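Local structure of type III Pentaketide Synthase (Neurospora crassa, 3EUO) at residues A319-D322 and R323-H327; S332-I335 and F336-N340; L174-S177 and T178-V181; V39-I42 and N43-G47. The protein probably acts as an acyltransferase of the chalcone and stilbene synthase family, building pentaketides as a type III polyketide synthase. One frame throughout, in Å; residues are numbered along the deposited sequence.

Contact 1 of 4, residues A319-D322 and R323-H327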
loop_
_atom_site.group_PDB
_atom_site.type_symbol
_atom_site.label_atom_id
_atom_site.label_comp_id
_atom_site.label_asym_id
_atom_site.label_seq_id
_atom_site.Cartn_x
_atom_site.Cartn_y
_atom_site.Cartn_z
ATOM N N ALA A 319 19.945 -5.846 -20.603
ATOM C CA ALA A 319 18.500 -5.589 -20.602
ATOM C C ALA A 319 18.138 -4.281 -19.876
ATOM O O ALA A 319 17.153 -3.624 -20.223
ATOM C CB ALA A 319 17.753 -6.775 -20.004
ATOM N N SER A 320 18.942 -3.914 -18.881
ATOM C CA SER A 320 18.772 -2.655 -18.150
ATOM C C SER A 320 19.081 -1.483 -19.067
ATOM O O SER A 320 18.321 -0.525 -19.129
ATOM C CB SER A 320 19.682 -2.618 -16.928
ATOM O OG SER A 320 19.342 -3.644 -16.011
ATOM N N TYR A 321 20.193 -1.575 -19.793
ATOM C CA TYR A 321 20.522 -0.596 -20.829
ATOM C C TYR A 321 19.455 -0.488 -21.909
ATOM O O TYR A 321 19.102 0.621 -22.319
ATOM C CB TYR A 321 21.890 -0.900 -21.449
ATOM C CG TYR A 321 23.017 -0.266 -20.673
ATOM C CD1 TYR A 321 23.806 -1.020 -19.808
ATOM C CD2 TYR A 321 23.281 1.100 -20.787
ATOM C CE1 TYR A 321 24.841 -0.431 -19.084
ATOM C CE2 TYR A 321 24.311 1.699 -20.071
ATOM C CZ TYR A 321 25.087 0.927 -19.220
ATOM O OH TYR A 321 26.107 1.518 -18.508
ATOM N N ASP A 322 18.956 -1.631 -22.371
ATOM C CA ASP A 322 17.947 -1.672 -23.421
ATOM C C ASP A 322 16.679 -0.929 -23.009
ATOM O O ASP A 322 16.142 -0.132 -23.781
ATOM C CB ASP A 322 17.607 -3.122 -23.779
ATOM C CG ASP A 322 16.592 -3.219 -24.895
ATOM O OD1 ASP A 322 17.012 -3.239 -26.070
ATOM O OD2 ASP A 322 15.376 -3.280 -24.601
ATOM N N ARG A 323 16.207 -1.207 -21.797
ATOM C CA ARG A 323 15.030 -0.527 -21.240
ATOM C C ARG A 323 15.265 0.972 -21.063
ATOM O O ARG A 323 14.459 1.797 -21.490
ATOM C CB ARG A 323 14.644 -1.157 -19.900
ATOM C CG ARG A 323 13.473 -2.113 -19.985
ATOM C CD ARG A 323 13.764 -3.317 -20.863
ATOM N NE ARG A 323 12.506 -3.817 -21.404
ATOM C CZ ARG A 323 12.066 -3.588 -22.636
ATOM N NH1 ARG A 323 12.793 -2.893 -23.501
ATOM N NH2 ARG A 323 10.898 -4.080 -23.005
ATOM N N TYR A 324 16.394 1.309 -20.458
ATOM C CA TYR A 324 16.716 2.683 -20.132
ATOM C C TYR A 324 16.815 3.564 -21.381
ATOM O O TYR A 324 16.205 4.636 -21.451
ATOM C CB TYR A 324 18.024 2.719 -19.350
ATOM C CG TYR A 324 18.469 4.105 -18.949
ATOM C CD1 TYR A 324 17.815 4.808 -17.935
ATOM C CD2 TYR A 324 19.547 4.705 -19.579
ATOM C CE1 TYR A 324 18.238 6.090 -17.567
ATOM C CE2 TYR A 324 19.972 5.986 -19.226
ATOM C CZ TYR A 324 19.318 6.665 -18.227
ATOM O OH TYR A 324 19.751 7.919 -17.888
ATOM N N ILE A 325 17.573 3.095 -22.370
ATOM C CA ILE A 325 17.791 3.878 -23.582
ATOM C C ILE A 325 16.507 4.061 -24.384
ATOM O O ILE A 325 16.223 5.162 -24.859
ATOM C CB ILE A 325 18.910 3.267 -24.469
ATOM C CG1 ILE A 325 20.254 3.348 -23.739
ATOM C CG2 ILE A 325 18.995 4.001 -25.815
ATOM C CD1 ILE A 325 21.394 2.583 -24.419
ATOM N N ASN A 326 15.729 2.990 -24.524
ATOM C CA ASN A 326 14.584 2.993 -25.409
ATOM C C ASN A 326 13.245 3.361 -24.775
ATOM O O ASN A 326 12.285 3.650 -25.494
ATOM C CB ASN A 326 14.497 1.643 -26.123
ATOM C CG ASN A 326 15.730 1.367 -26.957
ATOM O OD1 ASN A 326 16.545 0.511 -26.619
ATOM N ND2 ASN A 326 15.899 2.132 -28.033
ATOM N N HIS A 327 13.188 3.372 -23.441
ATOM C CA HIS A 327 11.922 3.632 -22.735
ATOM C C HIS A 327 12.032 4.567 -21.537
ATOM O O HIS A 327 11.018 5.087 -21.064
ATOM C CB HIS A 327 11.276 2.314 -22.289
ATOM C CG HIS A 327 11.005 1.368 -23.416
ATOM N ND1 HIS A 327 9.867 1.437 -24.188
ATOM C CD2 HIS A 327 11.739 0.346 -23.915
ATOM C CE1 HIS A 327 9.903 0.489 -25.107
ATOM N NE2 HIS A 327 11.030 -0.186 -24.963
#
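Asp322 and Arg323 leave alpha-helix 318-327 side by side and pointing the same way, and a salt bridge closes between Asp322 OD2 and Arg323 NH1 at 2.8 Å. The carboxylate and guanidinium planes are tilted 31° to each other, and OD2 comes to the guanidinium obliquely. Arg323 reaches this position by folding: a bend at chi2 (63°) brings its CD to 3.5 Å from Ala319 O, one turn back, before NH1 arrives at the carboxylate. The backbone beneath is regular, with five successive i to i+4 bonds, among them Ile325 N to Tyr321 O at 2.9 Å and 168°. Asp322 OD2 has a second salt bridge, to Arg341 NE on helix 334-342, while Arg323 NE makes a weak hydrogen bond to Ser337 OG of the same helix. Replacing Arg323 by an alanine is likely to cost Asp322 OD2 one of these two salt bridges and to open a gap beside Ala319 O. Elsewhere on the helix, Tyr321 sends its OH to Glu307, and Ile325 meets its ring at the edge, near the ring plane, with Ile325 CD1 4.4 Å from Tyr321 CD2.

Contact 2 of 4, residues S332-I335 and F336-N340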
loop_
_atom_site.group_PDB
_atom_site.type_symbol
_atom_site.label_atom_id
_atom_site.label_comp_id
_atom_site.label_asym_id
_atom_site.label_seq_id
_atom_site.Cartn_x
_atom_site.Cartn_y
_atom_site.Cartn_z
ATOM N N SER A 332 8.569 1.858 -10.666
ATOM C CA SER A 332 8.409 0.469 -10.212
ATOM C C SER A 332 8.149 -0.554 -11.328
ATOM O O SER A 332 8.369 -1.750 -11.130
ATOM C CB SER A 332 7.286 0.365 -9.170
ATOM O OG SER A 332 6.019 0.553 -9.779
ATOM N N ALA A 333 7.675 -0.079 -12.482
ATOM C CA ALA A 333 7.323 -0.968 -13.602
ATOM C C ALA A 333 8.529 -1.425 -14.430
ATOM O O ALA A 333 8.420 -2.361 -15.230
ATOM C CB ALA A 333 6.277 -0.300 -14.502
ATOM N N THR A 334 9.678 -0.782 -14.238
ATOM C CA THR A 334 10.819 -1.035 -15.114
ATOM C C THR A 334 11.466 -2.396 -14.877
ATOM O O THR A 334 11.905 -3.045 -15.831
ATOM C CB THR A 334 11.908 0.049 -14.994
ATOM O OG1 THR A 334 11.299 1.343 -15.005
ATOM C CG2 THR A 334 12.888 -0.049 -16.162
ATOM N N ILE A 335 11.537 -2.818 -13.619
ATOM C CA ILE A 335 12.291 -4.029 -13.297
ATOM C C ILE A 335 11.716 -5.281 -13.957
ATOM O O ILE A 335 12.481 -6.108 -14.460
ATOM C CB ILE A 335 12.563 -4.225 -11.769
ATOM C CG1 ILE A 335 13.596 -5.339 -11.524
ATOM C CG2 ILE A 335 11.277 -4.513 -10.998
ATOM C CD1 ILE A 335 14.921 -5.154 -12.265
ATOM N N PHE A 336 10.387 -5.420 -13.978
ATOM C CA PHE A 336 9.794 -6.592 -14.640
ATOM C C PHE A 336 9.977 -6.499 -16.153
ATOM O O PHE A 336 10.093 -7.522 -16.837
ATOM C CB PHE A 336 8.311 -6.791 -14.279
ATOM C CG PHE A 336 8.047 -7.060 -12.804
ATOM C CD1 PHE A 336 9.034 -7.562 -11.965
ATOM C CD2 PHE A 336 6.769 -6.841 -12.277
ATOM C CE1 PHE A 336 8.776 -7.807 -10.609
ATOM C CE2 PHE A 336 6.496 -7.089 -10.935
ATOM C CZ PHE A 336 7.499 -7.573 -10.096
ATOM N N SER A 337 10.008 -5.269 -16.665
ATOM C CA SER A 337 10.295 -5.013 -18.070
ATOM C C SER A 337 11.709 -5.479 -18.423
ATOM O O SER A 337 11.911 -6.124 -19.456
ATOM C CB SER A 337 10.113 -3.528 -18.393
ATOM O OG SER A 337 10.270 -3.289 -19.775
ATOM N N VAL A 338 12.667 -5.159 -17.552
ATOM C CA VAL A 338 14.042 -5.673 -17.655
ATOM C C VAL A 338 14.099 -7.217 -17.631
ATOM O O VAL A 338 14.716 -7.833 -18.509
ATOM C CB VAL A 338 14.956 -5.050 -16.568
ATOM C CG1 VAL A 338 16.339 -5.706 -16.559
ATOM C CG2 VAL A 338 15.076 -3.530 -16.775
ATOM N N LEU A 339 13.438 -7.839 -16.655
ATOM C CA LEU A 339 13.414 -9.306 -16.571
ATOM C C LEU A 339 12.748 -9.988 -17.774
ATOM O O LEU A 339 13.185 -11.073 -18.208
ATOM C CB LEU A 339 12.771 -9.772 -15.263
ATOM C CG LEU A 339 13.595 -9.524 -14.002
ATOM C CD1 LEU A 339 12.708 -9.744 -12.799
ATOM C CD2 LEU A 339 14.817 -10.444 -13.950
ATOM N N ASN A 340 11.706 -9.353 -18.312
ATOM C CA ASN A 340 11.048 -9.841 -19.517
ATOM C C ASN A 340 11.989 -9.747 -20.720
ATOM O O ASN A 340 12.132 -10.693 -21.497
ATOM C CB ASN A 340 9.764 -9.044 -19.777
ATOM C CG ASN A 340 8.924 -9.631 -20.902
ATOM O OD1 ASN A 340 8.714 -10.844 -20.970
ATOM N ND2 ASN A 340 8.437 -8.770 -21.784
HETATM O O HOH W 1 8.388 -4.019 -12.460
#
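Ser332 O is linked to Phe336 N by a water at the N-terminal end of helix 334-342. The water donates to Ser332 O at 2.6 Å and accepts from Phe336 N at 2.9 Å; it also lies over one face of the Phe336 ring, 3.0 Å above its plane and offset toward the rim. Ala333 comes next; its carbonyl oxygen accepts from Ser206 OG on strand 204-211, and Ser337 CB packs near it. Thr334 O accepts from Val338 N at 2.8 Å, with an N-H...O angle of 162°. With CG2 anti to its own backbone N, Thr334 turns that methyl to Val338 CG2 at 4.2 Å and leaves OG1 to bond Ser331 O. Ile335 follows, and its CG1 is anti to the backbone N (chi1 -168°), which puts CG2 in the crowded position between N and the carbonyl carbon; from there CG2 approaches Phe336 CD1 to 3.9 Å. The other branch ends with Ile335 CD1 4.3 Å from Val338 CB, and Ile335 O accepts from Leu339 N. Phe336 itself packs on Val171 of strand 168-175 and Val208 of strand 204-211. The chemistry implies a buried turn in which Ser332 O and Phe336 N share a water, Ala333 O has a serine hydroxyl, and Thr334 O and Ile335 O have helical N-H donors, while Ile335 supplies apolar packing.

Contact 3 of 4, residues L174-S177 and T178-V181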
loop_
_atom_site.group_PDB
_atom_site.type_symbol
_atom_site.label_atom_id
_atom_site.label_comp_id
_atom_site.label_asym_id
_atom_site.label_seq_id
_atom_site.Cartn_x
_atom_site.Cartn_y
_atom_site.Cartn_z
ATOM N N LEU A 174 2.326 -0.437 -12.047
ATOM C CA LEU A 174 1.861 0.522 -13.039
ATOM C C LEU A 174 2.289 1.916 -12.612
ATOM O O LEU A 174 2.034 2.333 -11.478
ATOM C CB LEU A 174 0.337 0.433 -13.190
ATOM C CG LEU A 174 -0.409 1.561 -13.918
ATOM C CD1 LEU A 174 -0.013 1.664 -15.397
ATOM C CD2 LEU A 174 -1.912 1.360 -13.783
ATOM N N GLU A 175 2.929 2.641 -13.526
ATOM C CA GLU A 175 3.329 4.019 -13.250
ATOM C C GLU A 175 2.995 4.896 -14.441
ATOM O O GLU A 175 3.257 4.521 -15.584
ATOM C CB GLU A 175 4.825 4.131 -12.917
ATOM C CG GLU A 175 5.305 3.238 -11.762
ATOM C CD GLU A 175 4.860 3.696 -10.375
ATOM O OE1 GLU A 175 4.099 4.685 -10.238
ATOM O OE2 GLU A 175 5.282 3.042 -9.396
ATOM N N VAL A 176 2.360 6.025 -14.159
ATOM C CA VAL A 176 2.131 7.072 -15.157
ATOM C C VAL A 176 2.749 8.349 -14.591
ATOM O O VAL A 176 2.139 9.041 -13.769
ATOM C CB VAL A 176 0.629 7.283 -15.465
ATOM C CG1 VAL A 176 0.444 8.392 -16.513
ATOM C CG2 VAL A 176 -0.017 5.978 -15.952
ATOM N N SER A 177 3.972 8.639 -15.018
ATOM C CA SER A 177 4.725 9.770 -14.493
ATOM C C SER A 177 4.741 10.970 -15.440
ATOM O O SER A 177 4.918 12.107 -14.996
ATOM C CB SER A 177 6.166 9.343 -14.225
ATOM O OG SER A 177 6.788 8.952 -15.435
ATOM N N THR A 178 4.579 10.722 -16.738
ATOM C CA THR A 178 4.794 11.785 -17.740
ATOM C C THR A 178 3.771 12.906 -17.662
ATOM O O THR A 178 4.047 14.033 -18.084
ATOM C CB THR A 178 4.837 11.257 -19.193
ATOM O OG1 THR A 178 3.582 10.654 -19.520
ATOM C CG2 THR A 178 5.978 10.262 -19.380
ATOM N N THR A 179 2.603 12.596 -17.103
ATOM C CA THR A 179 1.520 13.567 -16.962
ATOM C C THR A 179 1.840 14.634 -15.913
ATOM O O THR A 179 1.126 15.632 -15.799
ATOM C CB THR A 179 0.195 12.870 -16.603
ATOM O OG1 THR A 179 0.401 11.990 -15.483
ATOM C CG2 THR A 179 -0.318 12.053 -17.796
ATOM N N MET A 180 2.906 14.416 -15.149
ATOM C CA MET A 180 3.319 15.355 -14.110
ATOM C C MET A 180 4.363 16.348 -14.621
ATOM O O MET A 180 4.916 17.136 -13.847
ATOM C CB MET A 180 3.781 14.601 -12.844
ATOM C CG MET A 180 2.592 14.011 -12.031
ATOM S SD MET A 180 3.062 12.968 -10.626
ATOM C CE MET A 180 1.907 11.627 -10.857
ATOM N N VAL A 181 4.574 16.345 -15.939
ATOM C CA VAL A 181 5.528 17.245 -16.582
ATOM C C VAL A 181 5.244 18.721 -16.252
ATOM O O VAL A 181 6.172 19.459 -15.914
ATOM C CB VAL A 181 5.645 16.985 -18.120
ATOM C CG1 VAL A 181 4.319 17.216 -18.828
ATOM C CG2 VAL A 181 6.764 17.840 -18.757
#
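Met180 folds back over Val176 and Ser177 in a short 3-10 turn that leads from strand 168-175 into helix 181-191, with Met180 itself at the N-cap position. The turn rests on the i to i+3 bond from Met180 N to Ser177 O, 3.1 Å long with an N-H...O angle of 160°; the donor stands above the carbonyl plane, 46° out of it. Along the methionine, CB lies 3.5 Å from that same Ser177 O, and CG is still only 4.2 Å from Ser177 O. SD then provides the bend, with chi3 at -136°, that returns CE toward the strand, where the methyl ends 3.9 Å from Val176 O. Beside it, Val176 and Thr179 pack through their branches, Val176 CG1 lying 3.7 Å from Thr179 OG1 and 4.0 Å from Thr179 CG2. Thr178 OG1 turns elsewhere, to Asp203 and Ser53. Thr179 and Met180 both rest on Leu73 of helix 70-96, Val176 on Phe77 of that helix, and Val181 on Ile22 and Leu25 of helix 20-29, so the turn packs on both helices at the end of strand 168-175, which lies between strands 105-109 and 204-211.

Contact 4 of 4, residues V39-I42 and N43-G47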
loop_
_atom_site.group_PDB
_atom_site.type_symbol
_atom_site.label_atom_id
_atom_site.label_comp_id
_atom_site.label_asym_id
_atom_site.label_seq_id
_atom_site.Cartn_x
_atom_site.Cartn_y
_atom_site.Cartn_z
ATOM N N VAL A 39 18.031 22.293 -16.698
ATOM C CA VAL A 39 17.240 21.063 -16.860
ATOM C C VAL A 39 17.173 20.624 -18.328
ATOM O O VAL A 39 17.394 19.457 -18.626
ATOM C CB VAL A 39 15.822 21.201 -16.255
ATOM C CG1 VAL A 39 14.944 19.997 -16.592
ATOM C CG2 VAL A 39 15.909 21.399 -14.752
ATOM N N LEU A 40 16.887 21.554 -19.239
ATOM C CA LEU A 40 16.809 21.209 -20.671
ATOM C C LEU A 40 18.160 20.728 -21.234
ATOM O O LEU A 40 18.199 19.913 -22.155
ATOM C CB LEU A 40 16.217 22.365 -21.498
ATOM C CG LEU A 40 14.744 22.730 -21.220
ATOM C CD1 LEU A 40 14.258 23.827 -22.181
ATOM C CD2 LEU A 40 13.821 21.515 -21.299
ATOM N N ALA A 41 19.254 21.225 -20.664
ATOM C CA ALA A 41 20.602 20.753 -20.994
ATOM C C ALA A 41 20.833 19.342 -20.460
ATOM O O ALA A 41 21.305 18.467 -21.192
ATOM C CB ALA A 41 21.650 21.709 -20.427
ATOM N N ILE A 42 20.496 19.130 -19.189
ATOM C CA ILE A 42 20.666 17.826 -18.526
ATOM C C ILE A 42 19.852 16.728 -19.215
ATOM O O ILE A 42 20.301 15.580 -19.323
ATOM C CB ILE A 42 20.340 17.915 -17.012
ATOM C CG1 ILE A 42 21.437 18.699 -16.291
ATOM C CG2 ILE A 42 20.194 16.529 -16.381
ATOM C CD1 ILE A 42 21.009 19.273 -14.943
ATOM N N ASN A 43 18.673 17.107 -19.698
ATOM C CA ASN A 43 17.804 16.252 -20.497
ATOM C C ASN A 43 18.527 15.550 -21.640
ATOM O O ASN A 43 18.132 14.459 -22.054
ATOM C CB ASN A 43 16.645 17.077 -21.059
ATOM C CG ASN A 43 15.627 16.232 -21.801
ATOM O OD1 ASN A 43 15.248 15.158 -21.350
ATOM N ND2 ASN A 43 15.168 16.732 -22.942
ATOM N N ARG A 44 19.584 16.174 -22.149
ATOM C CA ARG A 44 20.326 15.589 -23.254
ATOM C C ARG A 44 21.610 14.864 -22.830
ATOM O O ARG A 44 22.328 14.325 -23.672
ATOM C CB ARG A 44 20.565 16.647 -24.343
ATOM C CG ARG A 44 19.277 16.928 -25.110
ATOM C CD ARG A 44 19.279 18.221 -25.871
ATOM N NE ARG A 44 17.933 18.491 -26.376
ATOM C CZ ARG A 44 17.464 18.075 -27.548
ATOM N NH1 ARG A 44 18.231 17.371 -28.379
ATOM N NH2 ARG A 44 16.223 18.375 -27.899
ATOM N N TYR A 45 21.876 14.843 -21.525
ATOM C CA TYR A 45 23.058 14.188 -20.965
ATOM C C TYR A 45 22.723 12.807 -20.394
ATOM O O TYR A 45 23.609 12.110 -19.886
ATOM C CB TYR A 45 23.674 15.017 -19.819
ATOM C CG TYR A 45 24.010 16.462 -20.085
ATOM C CD1 TYR A 45 24.374 16.907 -21.356
ATOM C CD2 TYR A 45 24.017 17.383 -19.034
ATOM C CE1 TYR A 45 24.706 18.248 -21.583
ATOM C CE2 TYR A 45 24.335 18.720 -19.248
ATOM C CZ TYR A 45 24.682 19.147 -20.522
ATOM O OH TYR A 45 25.013 20.468 -20.734
ATOM N N THR A 46 21.450 12.420 -20.450
ATOM C CA THR A 46 20.982 11.217 -19.743
ATOM C C THR A 46 21.325 9.901 -20.432
ATOM O O THR A 46 21.453 8.869 -19.764
ATOM C CB THR A 46 19.457 11.202 -19.575
ATOM O OG1 THR A 46 18.846 11.227 -20.872
ATOM C CG2 THR A 46 18.973 12.381 -18.727
ATOM N N GLY A 47 21.434 9.931 -21.758
ATOM C CA GLY A 47 21.590 8.706 -22.549
ATOM C C GLY A 47 20.263 8.032 -22.886
ATOM O O GLY A 47 20.244 6.917 -23.436
HETATM O O HOH W 2 16.397 19.204 -24.017
#
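Tyr45 folds back on Ala41 and Ile42 where helix 34-42 ends in a type I beta turn, Ile42 to Tyr45, a local contact well away from the chain's centre. The ring lies over the carbonyl oxygen of Ala41, which sits 3.2 Å from its plane, over the centre of one face. This follows from Tyr45 CG being anti to its carbonyl carbon (chi1 -53°), which lays the ring back along the helix end. Around it, Ala41 CB comes to 3.6 Å from Tyr45 OH, and Ile42 crosses at about a right angle with its CG1 4.0 Å from Tyr45 CD2. The backbone shows the helix giving way. Asn43 N still bonds Val39 O in the i to i+4 manner, but Arg44 N goes to Ala41 O, and Tyr45 N to Ile42 O at 2.8 Å, both i to i+3 with the donor standing above the carbonyl plane, 59° out of it for Tyr45. Arg44 NH2 forms a salt bridge with Asp23 OD2 of helix 20-29. The carbonyl of Leu40 is met by a water, which donates to Leu40 O at 2.7 Å. The same water accepts from Asn43 ND2 at 3.0 Å. It also accepts from Arg44 NE, at 2.9 Å.

From the N terminus the order is contact 4, contact 3, contact 1, contact 2. Each closes within its own few residues, so the four run in series, with none nested or crossed. Contact 4 turns the chain out of helix 34-42 toward strand 51-53, and contact 3 takes it from the central sheet into helix 181-191. Contacts 1 and 2 lie on successive helices, 318-327 and 334-342, which pack together where Ala319 CB meets Val338 O. Joining the N-terminal and C-terminal parts of the chain, the Tyr324 hydroxyl of contact 1 bonds Thr46 O of contact 4, and Ser332 OG of contact 2 bonds Glu175 OE2 of contact 3. Contacts 3 and 4 do not touch, their nearest atoms being about 8 Å apart.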